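Local coordinates for protein antigen TpF1 (Treponema pallidum, PDB 2FJC) that binds ferric iron as a mini-ferritin of the Dps family, and may play a structural role in the outer membrane, at residues B[34-40]-B[92-98]; B[18-22]-B[65-69]. All blocks are in the same frame, centred on the assembly; numbering follows the deposited sequence.

Interaction 1 of 2, residues B[34-40]-B[92-98]; sequences NYHWHIY and ETEKEIT. With FE (Fe (III) ion), chain S.
Tyr35 and Glu92 make the one side-chain hydrogen bond between 34-40 and 92-98: Tyr35 OH donates to Glu92 OE1 at 2.7 Å, at the ring edge and on the oxygen's anti lone pair. Arg105 forms a salt bridge to the same OE1, so two donors grip it. In the backbone, Ile97 N bonds to His38 O (3.0 Å, 164°), whereas Tyr40 N reaches Ile97 O only weakly.

The His38 ring is sandwiched. Trp37 CB covers one face; over the opposite face Lys95 CG makes a CH-pi contact, 3.5 Å from the centroid, while Lys95 NZ forms a salt bridge with Glu82 of a neighbouring subunit. His38 ND1 donates to Asn34 OD1 (3.0 Å) nearly in the ring plane, a bond that helps set the ring's rotation. Apolar contacts follow: with CG1 anti to the backbone N (chi1 180°), Ile97 carries CD1 out to Tyr35 CE1 at 3.8 Å, while its CG2 meets Ile39 CG2.

On the far side of the helix, His36 NE2 binds iron (2.5 Å) with Asp63 and Glu67 of that same neighbour, an intersubunit site characteristic of Dps proteins. The contact fastens the end of helix 8-38 to the segment entering helix 99-127.

Interaction 2 of 2, residues B[18-22]-B[65-69]; sequences LRQHV and IAERL. With FE (Fe (III) ion), chain R.
Helices 18-22 and 65-69 run antiparallel; the axes of these short segments approach to 9.2 Å, with 150° between their N-to-C directions. They belong to helices 8-38 and 44-71, the first two long helices of the ferritin-like four-helix bundle, and their buried interface is apolar, with no hydrogen bond between them.

Leu18 and Leu69 point at each other's helices and slide past in opposite directions, Leu69 CD1 resting against Leu18 CB at 3.7 Å. The other branch of Leu69, CD2, goes to Arg19 CG at 3.6 Å, so the leucine fork straddles two successive residues of helix 18-22. Leu69 has CG anti to its own N (chi1 -165°), and this torsion sends the fork across the gap.

One turn earlier on the same helix comes Ile65. Its CG2 sits between Leu18 CG (3.9 Å) and Val22 CG2 (3.8 Å), and its CD1 approaches His21 CB (3.9 Å). The imidazole of His21 turns to helix 99-127, where NE2 is hydrogen-bonded to Thr120. Arg68 lends only aliphatic carbon, CG lying near Leu18 CD2; its guanidinium leads away, NE bonding to Thr132 and NH2 forming a salt bridge with Asp129.

Glu67 projects from the side of helix 65-69 turned from 18-22 and binds iron together with Asp63 and with His36 of a neighbouring subunit. Beside it Ala66 meets Val22: Val22 CG2 lies 3.8 Å from Ala66 CA and 4.0 Å from Ala66 CB.

Both interactions use helix 8-38, but on opposite sides of the chain's centre: their own centres are 27 Å apart, and their nearest atoms about 14 Å. Along the chain the segments alternate, 18-22, 34-40, 65-69, 92-98, so the contacts cross. Interaction 2 pairs helix 8-38 with helix 44-71 inside the bundle; interaction 1 joins the C-terminal end of helix 8-38 to the segment leading into helix 99-127. Each carries a ligand of a different iron site: the chain gives His36 to one and Asp63 with Glu67 to the other. The same neighbouring subunit completes both, so this pair of chains in the twelve-chain assembly shares two iron sites.

Interaction 1 of 2, residues B[34-40]-B[92-98]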
loop_
_atom_site.group_PDB
_atom_site.type_symbol
_atom_site.label_atom_id
_atom_site.label_comp_id
_atom_site.label_asym_id
_atom_site.label_seq_id
_atom_site.Cartn_x
_atom_site.Cartn_y
_atom_site.Cartn_z
ATOM N N ASN B 34 18.029 -24.891 -12.041
ATOM C CA ASN B 34 19.284 -25.607 -11.912
ATOM C C ASN B 34 20.391 -24.605 -11.577
ATOM O O ASN B 34 21.093 -24.771 -10.588
ATOM C CB ASN B 34 19.611 -26.331 -13.215
ATOM C CG ASN B 34 20.731 -27.332 -13.055
ATOM O OD1 ASN B 34 21.764 -27.030 -12.476
ATOM N ND2 ASN B 34 20.532 -28.527 -13.578
ATOM N N TYR B 35 20.545 -23.561 -12.388
ATOM C CA TYR B 35 21.578 -22.566 -12.118
ATOM C C TYR B 35 21.297 -21.851 -10.809
ATOM O O TYR B 35 22.205 -21.573 -10.029
ATOM C CB TYR B 35 21.657 -21.545 -13.251
ATOM C CG TYR B 35 21.928 -22.180 -14.592
ATOM C CD1 TYR B 35 22.881 -23.192 -14.721
ATOM C CD2 TYR B 35 21.230 -21.778 -15.732
ATOM C CE1 TYR B 35 23.127 -23.786 -15.935
ATOM C CE2 TYR B 35 21.476 -22.367 -16.962
ATOM C CZ TYR B 35 22.425 -23.375 -17.059
ATOM O OH TYR B 35 22.652 -23.979 -18.281
ATOM N N HIS B 36 20.028 -21.553 -10.581
ATOM C CA HIS B 36 19.586 -20.871 -9.378
ATOM C C HIS B 36 20.094 -21.611 -8.142
ATOM O O HIS B 36 20.552 -20.995 -7.177
ATOM C CB HIS B 36 18.047 -20.812 -9.379
ATOM C CG HIS B 36 17.447 -20.151 -8.173
ATOM N ND1 HIS B 36 17.643 -18.816 -7.873
ATOM C CD2 HIS B 36 16.597 -20.627 -7.231
ATOM C CE1 HIS B 36 16.933 -18.499 -6.804
ATOM N NE2 HIS B 36 16.290 -19.581 -6.395
ATOM N N TRP B 37 20.020 -22.936 -8.184
ATOM C CA TRP B 37 20.448 -23.766 -7.072
ATOM C C TRP B 37 21.931 -24.107 -7.001
ATOM O O TRP B 37 22.506 -24.159 -5.913
ATOM C CB TRP B 37 19.696 -25.091 -7.084
ATOM C CG TRP B 37 18.234 -24.973 -6.964
ATOM C CD1 TRP B 37 17.542 -24.092 -6.195
ATOM C CD2 TRP B 37 17.260 -25.818 -7.589
ATOM N NE1 TRP B 37 16.196 -24.334 -6.298
ATOM C CE2 TRP B 37 15.992 -25.389 -7.146
ATOM C CE3 TRP B 37 17.339 -26.898 -8.475
ATOM C CZ2 TRP B 37 14.803 -25.999 -7.560
ATOM C CZ3 TRP B 37 16.160 -27.509 -8.886
ATOM C CH2 TRP B 37 14.907 -27.056 -8.427
ATOM N N HIS B 38 22.553 -24.328 -8.151
ATOM C CA HIS B 38 23.930 -24.775 -8.157
ATOM C C HIS B 38 25.064 -23.832 -8.483
ATOM O O HIS B 38 26.214 -24.257 -8.516
ATOM C CB HIS B 38 24.007 -26.011 -9.039
ATOM C CG HIS B 38 22.991 -27.047 -8.681
ATOM N ND1 HIS B 38 22.057 -27.518 -9.575
ATOM C CD2 HIS B 38 22.747 -27.681 -7.512
ATOM C CE1 HIS B 38 21.278 -28.401 -8.973
ATOM N NE2 HIS B 38 21.677 -28.519 -7.719
ATOM N N ILE B 39 24.776 -22.566 -8.736
ATOM C CA ILE B 39 25.867 -21.646 -9.001
ATOM C C ILE B 39 26.587 -21.446 -7.675
ATOM O O ILE B 39 26.061 -21.770 -6.616
ATOM C CB ILE B 39 25.386 -20.257 -9.463
ATOM C CG1 ILE B 39 24.318 -19.732 -8.493
ATOM C CG2 ILE B 39 24.893 -20.326 -10.897
ATOM C CD1 ILE B 39 23.989 -18.262 -8.682
ATOM N N TYR B 40 27.801 -20.926 -7.747
ATOM C CA TYR B 40 28.589 -20.636 -6.563
ATOM C C TYR B 40 29.553 -19.545 -6.971
ATOM O O TYR B 40 29.867 -19.381 -8.154
ATOM C CB TYR B 40 29.359 -21.861 -6.073
ATOM C CG TYR B 40 30.430 -22.332 -7.022
ATOM C CD1 TYR B 40 30.142 -23.252 -8.032
ATOM C CD2 TYR B 40 31.740 -21.868 -6.904
ATOM C CE1 TYR B 40 31.130 -23.704 -8.900
ATOM C CE2 TYR B 40 32.733 -22.308 -7.764
ATOM C CZ TYR B 40 32.421 -23.228 -8.761
ATOM O OH TYR B 40 33.401 -23.664 -9.619
ATOM N N GLU B 92 20.222 -28.822 -18.526
ATOM C CA GLU B 92 21.504 -28.742 -17.848
ATOM C C GLU B 92 21.667 -30.022 -17.044
ATOM O O GLU B 92 20.896 -30.292 -16.127
ATOM C CB GLU B 92 21.546 -27.532 -16.915
ATOM C CG GLU B 92 22.881 -27.345 -16.248
ATOM C CD GLU B 92 24.013 -27.223 -17.254
ATOM O OE1 GLU B 92 24.136 -26.156 -17.894
ATOM O OE2 GLU B 92 24.773 -28.203 -17.413
ATOM N N THR B 93 22.675 -30.811 -17.394
ATOM C CA THR B 93 22.914 -32.079 -16.714
ATOM C C THR B 93 23.873 -31.961 -15.550
ATOM O O THR B 93 23.841 -32.781 -14.638
ATOM C CB THR B 93 23.478 -33.136 -17.676
ATOM O OG1 THR B 93 24.709 -32.656 -18.228
ATOM C CG2 THR B 93 22.487 -33.427 -18.801
ATOM N N GLU B 94 24.732 -30.954 -15.573
ATOM C CA GLU B 94 25.676 -30.802 -14.481
ATOM C C GLU B 94 25.150 -29.933 -13.355
ATOM O O GLU B 94 24.288 -29.074 -13.555
ATOM C CB GLU B 94 27.008 -30.246 -14.984
ATOM C CG GLU B 94 26.965 -28.856 -15.566
ATOM C CD GLU B 94 28.294 -28.467 -16.200
ATOM O OE1 GLU B 94 28.722 -29.158 -17.152
ATOM O OE2 GLU B 94 28.910 -27.475 -15.745
ATOM N N LYS B 95 25.653 -30.213 -12.158
ATOM C CA LYS B 95 25.310 -29.469 -10.952
ATOM C C LYS B 95 26.615 -28.783 -10.598
ATOM O O LYS B 95 27.667 -29.131 -11.155
ATOM C CB LYS B 95 24.909 -30.412 -9.815
ATOM C CG LYS B 95 23.448 -30.818 -9.778
ATOM C CD LYS B 95 23.058 -31.653 -10.970
ATOM C CE LYS B 95 21.674 -32.230 -10.782
ATOM N NZ LYS B 95 21.319 -33.143 -11.899
ATOM N N GLU B 96 26.570 -27.837 -9.670
ATOM C CA GLU B 96 27.778 -27.116 -9.297
ATOM C C GLU B 96 28.338 -26.467 -10.557
ATOM O O GLU B 96 29.016 -27.105 -11.354
ATOM C CB GLU B 96 28.810 -28.071 -8.703
ATOM C CG GLU B 96 30.104 -27.394 -8.321
ATOM C CD GLU B 96 31.050 -28.331 -7.601
ATOM O OE1 GLU B 96 30.670 -28.837 -6.518
ATOM O OE2 GLU B 96 32.170 -28.556 -8.118
ATOM N N ILE B 97 28.046 -25.190 -10.738
ATOM C CA ILE B 97 28.510 -24.485 -11.910
ATOM C C ILE B 97 28.934 -23.065 -11.578
ATOM O O ILE B 97 28.400 -22.428 -10.670
ATOM C CB ILE B 97 27.406 -24.456 -12.987
ATOM C CG1 ILE B 97 27.897 -23.701 -14.225
ATOM C CG2 ILE B 97 26.149 -23.813 -12.421
ATOM C CD1 ILE B 97 26.928 -23.740 -15.397
ATOM N N THR B 98 29.914 -22.592 -12.325
ATOM C CA THR B 98 30.455 -21.258 -12.184
ATOM C C THR B 98 29.389 -20.213 -12.528
ATOM O O THR B 98 28.508 -20.473 -13.341
ATOM C CB THR B 98 31.661 -21.138 -13.138
ATOM O OG1 THR B 98 32.872 -21.295 -12.390
ATOM C CG2 THR B 98 31.657 -19.841 -13.868
HETATM FE FE FE S . 14.931 -20.557 -4.592
#

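Interaction 2 of 2, residues B[18-22]-B[65-69]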
loop_
_atom_site.group_PDB
_atom_site.type_symbol
_atom_site.label_atom_id
_atom_site.label_comp_id
_atom_site.label_asym_id
_atom_site.label_seq_id
_atom_site.Cartn_x
_atom_site.Cartn_y
_atom_site.Cartn_z
ATOM N N LEU B 18 4.208 -21.592 -31.601
ATOM C CA LEU B 18 3.771 -21.401 -30.221
ATOM C C LEU B 18 3.985 -22.665 -29.382
ATOM O O LEU B 18 4.480 -22.592 -28.260
ATOM C CB LEU B 18 2.303 -20.979 -30.199
ATOM C CG LEU B 18 2.025 -19.477 -30.099
ATOM C CD1 LEU B 18 3.060 -18.654 -30.848
ATOM C CD2 LEU B 18 0.633 -19.210 -30.616
ATOM N N ARG B 19 3.623 -23.818 -29.932
ATOM C CA ARG B 19 3.793 -25.089 -29.238
ATOM C C ARG B 19 5.248 -25.288 -28.874
ATOM O O ARG B 19 5.566 -25.759 -27.787
ATOM C CB ARG B 19 3.325 -26.262 -30.110
ATOM C CG ARG B 19 1.832 -26.548 -29.987
ATOM C CD ARG B 19 1.333 -27.500 -31.061
ATOM N NE ARG B 19 2.075 -28.760 -31.105
ATOM C CZ ARG B 19 1.959 -29.746 -30.214
ATOM N NH1 ARG B 19 1.126 -29.629 -29.184
ATOM N NH2 ARG B 19 2.663 -30.864 -30.366
ATOM N N GLN B 20 6.141 -24.927 -29.782
ATOM C CA GLN B 20 7.549 -25.079 -29.503
ATOM C C GLN B 20 7.997 -24.086 -28.432
ATOM O O GLN B 20 8.807 -24.422 -27.572
ATOM C CB GLN B 20 8.393 -24.887 -30.756
ATOM C CG GLN B 20 9.863 -25.019 -30.427
ATOM C CD GLN B 20 10.749 -25.011 -31.637
ATOM O OE1 GLN B 20 10.828 -24.008 -32.360
ATOM N NE2 GLN B 20 11.437 -26.134 -31.872
ATOM N N HIS B 21 7.476 -22.866 -28.485
ATOM C CA HIS B 21 7.842 -21.865 -27.486
ATOM C C HIS B 21 7.487 -22.353 -26.088
ATOM O O HIS B 21 8.279 -22.221 -25.158
ATOM C CB HIS B 21 7.128 -20.542 -27.751
ATOM C CG HIS B 21 7.477 -19.924 -29.063
ATOM N ND1 HIS B 21 8.695 -20.125 -29.669
ATOM C CD2 HIS B 21 6.795 -19.068 -29.856
ATOM C CE1 HIS B 21 8.752 -19.413 -30.780
ATOM N NE2 HIS B 21 7.614 -18.761 -30.916
ATOM N N VAL B 22 6.292 -22.915 -25.945
ATOM C CA VAL B 22 5.850 -23.424 -24.658
ATOM C C VAL B 22 6.833 -24.478 -24.166
ATOM O O VAL B 22 7.257 -24.460 -23.009
ATOM C CB VAL B 22 4.443 -24.044 -24.760
ATOM C CG1 VAL B 22 4.093 -24.748 -23.470
ATOM C CG2 VAL B 22 3.429 -22.955 -25.062
ATOM N N ILE B 65 1.785 -17.468 -23.636
ATOM C CA ILE B 65 1.885 -18.084 -24.953
ATOM C C ILE B 65 0.996 -19.332 -25.037
ATOM O O ILE B 65 0.324 -19.568 -26.047
ATOM C CB ILE B 65 3.352 -18.448 -25.288
ATOM C CG1 ILE B 65 4.106 -17.183 -25.672
ATOM C CG2 ILE B 65 3.414 -19.444 -26.461
ATOM C CD1 ILE B 65 5.535 -17.429 -26.015
ATOM N N ALA B 66 0.990 -20.131 -23.978
ATOM C CA ALA B 66 0.161 -21.326 -23.957
ATOM C C ALA B 66 -1.307 -20.932 -24.102
ATOM O O ALA B 66 -2.081 -21.593 -24.795
ATOM C CB ALA B 66 0.361 -22.077 -22.661
ATOM N N GLU B 67 -1.688 -19.850 -23.439
ATOM C CA GLU B 67 -3.062 -19.387 -23.499
ATOM C C GLU B 67 -3.417 -18.818 -24.859
ATOM O O GLU B 67 -4.569 -18.897 -25.283
ATOM C CB GLU B 67 -3.315 -18.339 -22.426
ATOM C CG GLU B 67 -4.242 -18.838 -21.343
ATOM C CD GLU B 67 -3.688 -18.606 -19.955
ATOM O OE1 GLU B 67 -3.277 -17.461 -19.660
ATOM O OE2 GLU B 67 -3.671 -19.569 -19.162
ATOM N N ARG B 68 -2.435 -18.232 -25.536
ATOM C CA ARG B 68 -2.691 -17.684 -26.853
ATOM C C ARG B 68 -2.977 -18.859 -27.776
ATOM O O ARG B 68 -3.858 -18.808 -28.634
ATOM C CB ARG B 68 -1.479 -16.898 -27.354
ATOM C CG ARG B 68 -1.664 -16.313 -28.748
ATOM C CD ARG B 68 -2.990 -15.581 -28.855
ATOM N NE ARG B 68 -3.223 -15.049 -30.195
ATOM C CZ ARG B 68 -4.407 -14.624 -30.623
ATOM N NH1 ARG B 68 -5.458 -14.675 -29.812
ATOM N NH2 ARG B 68 -4.545 -14.165 -31.859
ATOM N N LEU B 69 -2.221 -19.927 -27.573
ATOM C CA LEU B 69 -2.373 -21.141 -28.344
ATOM C C LEU B 69 -3.800 -21.668 -28.150
ATOM O O LEU B 69 -4.459 -22.092 -29.102
ATOM C CB LEU B 69 -1.352 -22.157 -27.856
ATOM C CG LEU B 69 -1.038 -23.397 -28.671
ATOM C CD1 LEU B 69 -0.723 -23.031 -30.105
ATOM C CD2 LEU B 69 0.160 -24.082 -28.023
HETATM FE FE FE R . -3.041 -18.917 -16.891
#